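Auracyanin-B-2 (Chloroflexus aurantiacus, PDB 1QHQ) carries a type I blue copper ion and probably serves as a soluble electron acceptor for the membrane-bound alternative complex III. Local coordinates at residues V42-F47 and S105-F110. Sequence-based numbering, arbitrary orientation. Where two conformers were deposited one is given.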
ATOM      1  N   VAL A  42      -6.526  -7.196  12.919  1.00  9.80           N
ATOM      2  CA  VAL A  42      -7.262  -6.648  11.756  1.00  9.44           C
ATOM      3  C   VAL A  42      -7.202  -5.130  11.802  1.00  9.77           C
ATOM      4  O   VAL A  42      -7.592  -4.485  12.780  1.00 10.48           O
ATOM      5  CB  VAL A  42      -8.729  -7.084  11.726  1.00 10.54           C
ATOM      6  CG1 VAL A  42      -9.451  -6.558  10.485  1.00 12.76           C
ATOM      7  CG2 VAL A  42      -8.792  -8.626  11.755  1.00 14.10           C
ATOM      8  N   VAL A  43      -6.696  -4.568  10.693  1.00 10.11           N
ATOM      9  CA  VAL A  43      -6.563  -3.100  10.618  1.00  6.73           C
ATOM     10  C   VAL A  43      -7.214  -2.597   9.346  1.00  7.22           C
ATOM     11  O   VAL A  43      -7.094  -3.256   8.307  1.00  7.92           O
ATOM     12  CB  VAL A  43      -5.063  -2.678  10.573  1.00  8.17           C
ATOM     13  CG1 VAL A  43      -4.912  -1.207  10.321  0.50 11.41           C
ATOM     14  CG2 VAL A  43      -4.376  -3.129  11.861  0.50  2.92           C
ATOM     15  N   ARG A  44      -7.946  -1.497   9.430  1.00  8.42           N
ATOM     16  CA  ARG A  44      -8.358  -0.785   8.228  1.00  9.38           C
ATOM     17  C   ARG A  44      -7.415   0.392   7.986  1.00  6.43           C
ATOM     18  O   ARG A  44      -7.281   1.289   8.795  1.00  7.93           O
ATOM     19  CB  ARG A  44      -9.803  -0.286   8.283  1.00  8.43           C
ATOM     20  CG  ARG A  44     -10.199   0.233   6.828  1.00  8.98           C
ATOM     21  CD  ARG A  44     -11.597   0.839   6.909  1.00 10.18           C
ATOM     22  NE  ARG A  44     -11.612   2.083   7.643  1.00 12.87           N
ATOM     23  CZ  ARG A  44     -12.318   2.522   8.621  1.00 13.21           C
ATOM     24  NH1 ARG A  44     -13.322   1.742   9.136  1.00 14.60           N
ATOM     25  NH2 ARG A  44     -12.118   3.706   9.191  1.00 15.51           N
ATOM     26  N   LEU A  45      -6.768   0.344   6.786  1.00  9.34           N
ATOM     27  CA  LEU A  45      -5.890   1.451   6.420  1.00 10.09           C
ATOM     28  C   LEU A  45      -6.652   2.357   5.430  1.00  6.94           C
ATOM     29  O   LEU A  45      -7.238   1.844   4.469  1.00  9.95           O
ATOM     30  CB  LEU A  45      -4.655   0.871   5.699  1.00 10.03           C
ATOM     31  CG  LEU A  45      -3.562   1.881   5.318  0.50 11.39           C
ATOM     32  CD1 LEU A  45      -2.232   1.198   5.131  0.50 11.89           C
ATOM     33  CD2 LEU A  45      -3.959   2.634   4.040  0.50  7.28           C
ATOM     34  N   ASP A  46      -6.789   3.595   5.807  1.00  6.45           N
ATOM     35  CA  ASP A  46      -7.498   4.577   4.963  1.00  8.75           C
ATOM     36  C   ASP A  46      -6.421   5.437   4.247  1.00  9.85           C
ATOM     37  O   ASP A  46      -5.745   6.189   4.933  1.00 11.14           O
ATOM     38  CB  ASP A  46      -8.390   5.461   5.815  1.00 12.72           C
ATOM     39  CG  ASP A  46      -9.467   4.642   6.571  1.00 12.61           C
ATOM     40  OD1 ASP A  46      -9.868   3.633   6.002  1.00 11.27           O
ATOM     41  OD2 ASP A  46      -9.936   5.155   7.604  1.00 14.84           O
ATOM     42  N   PHE A  47      -6.353   5.302   2.929  1.00 10.01           N
ATOM     43  CA  PHE A  47      -5.364   6.147   2.184  1.00 11.19           C
ATOM     44  C   PHE A  47      -6.122   7.282   1.479  1.00  9.78           C
ATOM     45  O   PHE A  47      -7.049   7.045   0.702  1.00  9.45           O
ATOM     46  CB  PHE A  47      -4.710   5.247   1.134  1.00  9.44           C
ATOM     47  CG  PHE A  47      -3.639   5.945   0.309  1.00 12.30           C
ATOM     48  CD1 PHE A  47      -2.874   6.918   0.898  1.00 15.67           C
ATOM     49  CD2 PHE A  47      -3.469   5.617  -1.008  1.00 14.30           C
ATOM     50  CE1 PHE A  47      -1.917   7.624   0.142  1.00 20.25           C
ATOM     51  CE2 PHE A  47      -2.494   6.294  -1.748  1.00 14.56           C
ATOM     52  CZ  PHE A  47      -1.718   7.256  -1.168  1.00 13.68           C
ATOM     53  N   SER A 105     -10.070   8.722  -2.183  1.00  9.41           N
ATOM     54  CA  SER A 105      -9.700   8.034  -0.937  1.00  9.82           C
ATOM     55  C   SER A 105     -10.139   6.564  -1.056  1.00  9.12           C
ATOM     56  O   SER A 105     -11.119   6.271  -1.698  1.00 11.80           O
ATOM     57  CB  SER A 105     -10.457   8.658   0.243  1.00 11.32           C
ATOM     58  OG  SER A 105      -9.942   9.973   0.499  1.00 16.71           O
ATOM     59  N   GLY A 106      -9.303   5.693  -0.496  1.00  8.57           N
ATOM     60  CA  GLY A 106      -9.662   4.249  -0.610  1.00  8.52           C
ATOM     61  C   GLY A 106      -9.044   3.519   0.580  1.00  9.51           C
ATOM     62  O   GLY A 106      -8.017   3.913   1.121  1.00  9.03           O
ATOM     63  N   SER A 107      -9.725   2.440   0.979  1.00 10.80           N
ATOM     64  CA  SER A 107      -9.179   1.708   2.149  1.00  9.88           C
ATOM     65  C   SER A 107      -8.809   0.292   1.736  1.00  9.35           C
ATOM     66  O   SER A 107      -9.287  -0.268   0.758  1.00 11.07           O
ATOM     67  CB  SER A 107     -10.228   1.654   3.267  1.00 12.18           C
ATOM     68  OG  SER A 107     -10.578   2.977   3.683  1.00 13.46           O
ATOM     69  N   VAL A 108      -8.084  -0.353   2.682  1.00  8.47           N
ATOM     70  CA  VAL A 108      -7.909  -1.809   2.607  1.00  6.69           C
ATOM     71  C   VAL A 108      -7.952  -2.373   4.040  1.00 10.25           C
ATOM     72  O   VAL A 108      -7.430  -1.741   4.928  1.00  8.90           O
ATOM     73  CB  VAL A 108      -6.674  -2.240   1.858  1.00  9.97           C
ATOM     74  CG1 VAL A 108      -5.380  -1.733   2.457  1.00 11.49           C
ATOM     75  CG2 VAL A 108      -6.626  -3.756   1.655  1.00 11.28           C
ATOM     76  N   THR A 109      -8.676  -3.476   4.199  1.00  9.58           N
ATOM     77  CA  THR A 109      -8.814  -4.059   5.558  1.00  8.54           C
ATOM     78  C   THR A 109      -8.121  -5.409   5.538  1.00  9.21           C
ATOM     79  O   THR A 109      -8.414  -6.256   4.682  1.00  8.96           O
ATOM     80  CB  THR A 109     -10.276  -4.232   5.937  1.00  7.19           C
ATOM     81  OG1 THR A 109     -10.889  -2.912   6.032  1.00 10.24           O
ATOM     82  CG2 THR A 109     -10.417  -4.920   7.318  1.00  9.47           C
ATOM     83  N   PHE A 110      -7.139  -5.560   6.417  1.00  7.87           N
ATOM     84  CA  PHE A 110      -6.275  -6.718   6.365  1.00  8.63           C
ATOM     85  C   PHE A 110      -5.850  -7.152   7.764  1.00  9.60           C
ATOM     86  O   PHE A 110      -5.790  -6.337   8.680  1.00 10.26           O
ATOM     87  CB  PHE A 110      -5.063  -6.492   5.462  1.00 10.95           C
ATOM     88  CG  PHE A 110      -4.102  -5.444   5.965  1.00  9.41           C
ATOM     89  CD1 PHE A 110      -4.376  -4.100   5.823  1.00 10.10           C
ATOM     90  CD2 PHE A 110      -2.920  -5.814   6.596  1.00  9.81           C
ATOM     91  CE1 PHE A 110      -3.493  -3.151   6.297  1.00 10.82           C
ATOM     92  CE2 PHE A 110      -2.050  -4.875   7.106  1.00  9.81           C
ATOM     93  CZ  PHE A 110      -2.311  -3.514   6.897  1.00 13.37           C
TER
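Val-43, Leu-45 and Phe-47 pair with Phe-110, Val-108 and Gly-106 as neighbouring antiparallel strands in one of the two sheets of the cupredoxin beta-sandwich. Each couple exchanges two backbone hydrogen bonds, among them Val-43 N to Phe-110 O at 2.8 Å and the nearly straight Leu-45 N to Val-108 O at 2.9 Å. The other edge of 42-47 bonds to strand 17-22, which leaves this strand central in its sheet. The tightly packed side is the apolar one. Phe-110 has CG wedged between its backbone N and carbonyl carbon (chi1 66°), which turns the ring back over the strand pair; Leu-45 CB meets its edge at CE1, 4.2 Å away, and lies equally far from Val-108 CG1. Leu-45 also touches Trp-59, while Phe-47 sends its ring away from Gly-106 into the core, against the copper ligands His-57 and Met-132, and thus joins this sheet to the metal site. The opposite face, carrying Arg-44, Asp-46, Ser-107 and Thr-109, is polar and partly exposed, with a sulfate ion beside Arg-44. Here Thr-109 OG1 lies 3.3 Å from Arg-44 CG, in contact with the aliphatic part of that side chain. A bend at chi3 (70°) brings the guanidinium side-on to Asp-46, NE to OD1 and NH2 to OD2, both through syn lone pairs and within the guanidinium plane. Replacing Asp-46 by an alanine is likely to strip Arg-44 of this countercharge, leave its guanidinium freer to turn, and deprive the Ser-107 hydroxyl of its acceptor across the strands. That hydroxyl gives a short bond, Ser-107 OG to Asp-46 OD1 at 2.5 Å, arriving on the anti side of the oxygen and 33° out of the carboxylate plane.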